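Local atomic coordinates of papain-like protease (Human betacoronavirus 2c EMC/2012, PDB entry 4RNA), a protein that probably cleaves the viral polyprotein as a zinc-containing cysteine protease of the papain-like clan and, as in related coronavirus enzymes, removes ubiquitin-like modifiers from host proteins. Residues Met120-Leu124 against Val282-Leu286; Asn253-Thr259 against Ser303-Val309. All coordinates share one frame; numbering follows the deposited sequence.

Contact 1 (Met120-Leu124 against Val282-Leu286); sequences MTLDL and VHARL
M120 on helix 115-122 and H283 on strand 280-287 mark the nearest backbone approach, their CA atoms 7.0 Å apart, a spacing at which side chains and one carbonyl make the contact. M120 CB sits over the middle of the H283 imidazole in a CH-pi contact, 3.4 Å from the ring centroid and 15° off its normal, while the sulfur SD lies oblique to the ring. A turn about the CG-SD bond of the methionine (chi3 73°) brings CE over the rim of one face of the R285 guanidinium, 3.8 Å from NH2. The opposite face of that group is met by L124, whose CD2 lies 3.6 Å from CZ, so two aliphatic ends sandwich the flat cation.

This arrangement joins the thumb to the palm sheet of a papain-like protease; helix 115-122 closely follows the modified cysteine C113, and in this clan the nucleophilic cysteine stands at the head of such a helix.

Two bonds from different nitrogens fix the rotation of the R285 guanidinium. NE donates to H283 NE2 at 2.9 Å, almost straight at 170° and lying in both flat groups' planes; NH2 donates to M120 O at 2.8 Å, a more bent bond tilted from the guanidinium plane. On the far side of the imidazole, H283 ND1 bonds to N269 OD1, a pattern consistent with a neutral ring protonated at ND1. A water receives a weak bond from R285 NH2 and donates to D123 OD2, whose carboxylate also forms a salt bridge with R104 and a hydrogen bond with H142.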
# COMPACT_ATOMS: atom_id res chain seq x y z
N MET A 120 1.49 15.80 11.79
CA MET A 120 1.15 16.52 13.05
C MET A 120 0.59 15.63 14.11
O MET A 120 0.80 15.93 15.26
CB MET A 120 0.12 17.63 12.76
CG MET A 120 0.77 18.67 11.90
SD MET A 120 -0.20 20.21 11.79
CE MET A 120 0.11 20.82 13.44
N THR A 121 -0.06 14.51 13.72
CA THR A 121 -0.56 13.56 14.69
C THR A 121 0.63 12.73 15.20
O THR A 121 0.80 12.55 16.45
CB THR A 121 -1.63 12.61 14.10
OG1 THR A 121 -2.77 13.34 13.71
CG2 THR A 121 -2.10 11.55 15.17
N LEU A 122 1.49 12.26 14.27
CA LEU A 122 2.66 11.41 14.72
C LEU A 122 3.59 12.23 15.60
O LEU A 122 4.23 11.74 16.49
CB LEU A 122 3.52 10.91 13.51
CG LEU A 122 2.85 9.88 12.57
CD1 LEU A 122 3.73 9.77 11.31
CD2 LEU A 122 2.73 8.54 13.36
N ASP A 123 3.71 13.52 15.33
CA ASP A 123 4.52 14.41 16.16
C ASP A 123 4.10 14.49 17.66
O ASP A 123 4.92 14.94 18.48
CB ASP A 123 4.57 15.83 15.56
CG ASP A 123 5.60 15.96 14.38
OD1 ASP A 123 6.47 15.08 14.24
OD2 ASP A 123 5.50 16.98 13.61
N LEU A 124 2.88 14.05 18.02
CA LEU A 124 2.41 14.17 19.39
C LEU A 124 2.71 12.87 20.10
O LEU A 124 2.48 12.79 21.28
CB LEU A 124 0.91 14.42 19.45
CG LEU A 124 0.62 15.84 18.88
CD1 LEU A 124 -0.89 16.12 18.79
CD2 LEU A 124 1.34 16.87 19.73
N VAL A 282 -7.96 18.63 8.17
CA VAL A 282 -7.48 19.66 9.04
C VAL A 282 -7.05 19.01 10.35
O VAL A 282 -7.74 18.11 10.89
CB VAL A 282 -8.60 20.72 9.26
CG1 VAL A 282 -8.14 21.87 10.17
CG2 VAL A 282 -9.07 21.26 7.92
N HIS A 283 -5.92 19.45 10.89
CA HIS A 283 -5.42 18.88 12.14
C HIS A 283 -5.72 19.87 13.25
O HIS A 283 -5.45 21.06 13.08
CB HIS A 283 -3.91 18.63 12.08
CG HIS A 283 -3.33 18.09 13.39
ND1 HIS A 283 -3.50 16.85 13.75
CD2 HIS A 283 -2.60 18.71 14.40
CE1 HIS A 283 -2.90 16.59 14.93
NE2 HIS A 283 -2.33 17.74 15.35
N ALA A 284 -6.24 19.39 14.39
CA ALA A 284 -6.64 20.29 15.46
C ALA A 284 -5.89 19.91 16.73
O ALA A 284 -5.67 18.70 17.04
CB ALA A 284 -8.16 20.28 15.70
N ARG A 285 -5.44 20.93 17.46
CA ARG A 285 -4.83 20.67 18.79
C ARG A 285 -5.50 21.48 19.88
O ARG A 285 -6.02 22.56 19.59
CB ARG A 285 -3.35 21.03 18.79
CG ARG A 285 -2.62 20.42 17.61
CD ARG A 285 -1.29 20.06 18.08
NE ARG A 285 -0.57 19.25 17.11
CZ ARG A 285 0.75 19.24 17.08
NH1 ARG A 285 1.41 20.05 17.91
NH2 ARG A 285 1.42 18.49 16.21
N LEU A 286 -5.50 20.96 21.10
CA LEU A 286 -6.09 21.65 22.24
C LEU A 286 -5.01 22.25 23.10
O LEU A 286 -4.26 21.54 23.79
CB LEU A 286 -6.88 20.70 23.12
CG LEU A 286 -8.12 19.95 22.55
CD1 LEU A 286 -9.18 19.91 23.62
CD2 LEU A 286 -8.70 20.46 21.24
O HOH W 1 3.65 19.20 14.29

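Contact 2 (Asn253-Thr259 against Ser303-Val309); sequences NEKLVTT and SDWKCKV
T258 OG1 has two polar partners: it donates to D304 OD2 at 2.7 Å across the strands and is also hydrogen-bonded to S260 OG farther along its own chain. The bond reaches OD2 from above the carboxylate plane, and it forms because T258 holds OG1 opposite its backbone N (chi1 179°), so that the two side chains run alongside each other. S303 OG donates to the other carboxylate oxygen, D304 OD1, leaving both oxygens engaged.

Beneath these groups the strands pair antiparallel. V257 and W305 form a hydrogen-bonded pair with short bonds both ways, V257 N to W305 O at 2.6 Å and W305 N to V257 O at 2.7 Å; K255 with C307 repeats the pattern, as does N253 with V309, where the bond from N253 N is weak. T259 N to S303 O, 2.9 Å, extends the ladder past the last bridge. The face bearing E254, L256, T258, D304, K306 and K308 is mostly polar and largely exposed: the E254 side chain crosses that of K306 at a slant, its CD near K306 CD, but E254 OE1 stays 4.5 Å from K306 NZ, beyond a salt bridge. On the other face, V257 CG2 meets both C307 SG and V309 CG2 at 4.0 Å, and C307 CB sits over one face of the W305 indole; the same ring takes part in a cation-pi contact with K293.

Within the palm sheet, strand 304-315 pairs with both 252-258 and 267-272; the V257 face packs on F268 and I291, while W305 reaches across to V270, V282 and A284.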
# COMPACT_ATOMS: atom_id res chain seq x y z
N ASN A 253 -17.28 12.05 11.30
CA ASN A 253 -18.45 11.97 12.21
C ASN A 253 -18.74 13.38 12.74
O ASN A 253 -17.92 13.95 13.46
CB ASN A 253 -18.11 10.97 13.34
CG ASN A 253 -19.25 10.79 14.34
OD1 ASN A 253 -20.32 11.29 14.12
ND2 ASN A 253 -19.00 10.08 15.44
N GLU A 254 -19.86 13.99 12.34
CA GLU A 254 -20.14 15.37 12.74
C GLU A 254 -20.34 15.43 14.28
O GLU A 254 -21.07 14.64 14.83
CB GLU A 254 -21.33 15.90 11.98
CG GLU A 254 -21.50 17.39 12.15
CD GLU A 254 -22.93 17.78 11.93
OE1 GLU A 254 -23.21 18.33 10.85
OE2 GLU A 254 -23.78 17.48 12.80
N LYS A 255 -19.62 16.32 14.96
CA LYS A 255 -19.67 16.38 16.40
C LYS A 255 -19.57 17.84 16.78
O LYS A 255 -19.03 18.63 16.01
CB LYS A 255 -18.50 15.61 17.01
CG LYS A 255 -18.87 14.20 17.40
CD LYS A 255 -17.63 13.35 17.56
CE LYS A 255 -17.92 12.03 18.23
NZ LYS A 255 -18.00 12.12 19.72
N LEU A 256 -20.06 18.18 17.98
CA LEU A 256 -19.78 19.50 18.55
C LEU A 256 -18.60 19.34 19.50
O LEU A 256 -18.69 18.68 20.58
CB LEU A 256 -21.01 20.13 19.27
CG LEU A 256 -21.01 21.66 19.56
CD1 LEU A 256 -20.26 22.07 20.83
CD2 LEU A 256 -20.53 22.50 18.35
N VAL A 257 -17.47 19.89 19.08
CA VAL A 257 -16.28 19.78 19.92
C VAL A 257 -16.18 21.06 20.72
O VAL A 257 -16.35 22.15 20.13
CB VAL A 257 -14.99 19.52 19.10
CG1 VAL A 257 -13.79 19.48 20.04
CG2 VAL A 257 -15.10 18.23 18.25
N THR A 258 -16.02 20.95 22.03
CA THR A 258 -15.85 22.15 22.93
C THR A 258 -14.73 21.97 23.95
O THR A 258 -14.55 20.88 24.57
CB THR A 258 -17.19 22.52 23.75
OG1 THR A 258 -16.99 23.66 24.61
CG2 THR A 258 -17.62 21.38 24.65
N THR A 259 -14.03 23.07 24.21
CA THR A 259 -13.06 23.07 25.31
C THR A 259 -13.66 23.48 26.71
O THR A 259 -12.96 23.39 27.75
CB THR A 259 -11.88 24.03 24.99
OG1 THR A 259 -12.38 25.34 24.73
CG2 THR A 259 -11.07 23.55 23.80
N SER A 303 -13.24 28.10 20.70
CA SER A 303 -13.53 27.20 21.86
C SER A 303 -14.59 26.11 21.55
O SER A 303 -14.70 25.13 22.29
CB SER A 303 -13.94 27.99 23.07
OG SER A 303 -15.06 28.78 22.69
N ASP A 304 -15.32 26.28 20.45
CA ASP A 304 -16.41 25.36 20.03
C ASP A 304 -16.40 25.21 18.55
O ASP A 304 -16.35 26.21 17.80
CB ASP A 304 -17.80 25.87 20.45
CG ASP A 304 -17.92 26.06 21.96
OD1 ASP A 304 -17.53 27.14 22.43
OD2 ASP A 304 -18.28 25.12 22.69
N TRP A 305 -16.54 23.95 18.11
CA TRP A 305 -16.43 23.60 16.71
C TRP A 305 -17.27 22.41 16.37
O TRP A 305 -17.07 21.31 16.93
CB TRP A 305 -14.98 23.33 16.34
CG TRP A 305 -14.71 23.27 14.86
CD1 TRP A 305 -15.46 23.82 13.82
CD2 TRP A 305 -13.52 22.70 14.21
NE1 TRP A 305 -14.84 23.58 12.61
CE2 TRP A 305 -13.67 22.93 12.79
CE3 TRP A 305 -12.36 22.05 14.68
CZ2 TRP A 305 -12.70 22.49 11.85
CZ3 TRP A 305 -11.39 21.62 13.74
CH2 TRP A 305 -11.56 21.84 12.37
N LYS A 306 -18.20 22.65 15.44
CA LYS A 306 -18.99 21.59 14.84
C LYS A 306 -18.26 21.16 13.59
O LYS A 306 -18.09 21.92 12.64
CB LYS A 306 -20.43 22.03 14.51
CG LYS A 306 -21.30 20.85 14.05
CD LYS A 306 -22.80 21.13 14.10
CE LYS A 306 -23.28 21.98 12.93
NZ LYS A 306 -24.77 22.06 12.89
N CYS A 307 -17.84 19.91 13.58
CA CYS A 307 -16.95 19.41 12.52
C CYS A 307 -16.99 17.86 12.50
O CYS A 307 -17.40 17.22 13.48
CB CYS A 307 -15.52 19.89 12.80
SG CYS A 307 -14.96 19.26 14.42
N LYS A 308 -16.52 17.29 11.40
CA LYS A 308 -16.49 15.83 11.16
C LYS A 308 -15.14 15.25 11.52
O LYS A 308 -14.17 15.30 10.76
CB LYS A 308 -16.80 15.56 9.69
CG LYS A 308 -18.15 16.15 9.26
CD LYS A 308 -18.19 16.18 7.75
CE LYS A 308 -19.61 16.19 7.23
NZ LYS A 308 -19.51 16.09 5.74
N VAL A 309 -15.15 14.69 12.71
CA VAL A 309 -13.97 14.15 13.34
C VAL A 309 -13.65 12.81 12.71
O VAL A 309 -14.58 11.98 12.46
CB VAL A 309 -14.25 14.05 14.82
CG1 VAL A 309 -13.18 13.26 15.56
CG2 VAL A 309 -14.42 15.42 15.45

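Both contacts reach the same palm sheet, their centres about 15 Å apart, but contact 1 docks a helix on strand 280-287, whereas contact 2 is pairing inside the sheet itself. Contact 1 is buried, and side chains make it: aliphatic carbons set over the faces of an imidazole and a guanidinium, and an arginine held by two protein hydrogen bonds and a weak one to water. The centre of contact 2 lies about 24 Å from the centre of the chain, that of contact 1 about 13 Å; contact 2 relies on main-chain bonds, with one solvent-facing, mostly polar face. They meet where A284 CB touches W305 CZ3 at 4.0 Å, on the face with V257, and where L286 CD1 touches T259 CG2 at the strand end.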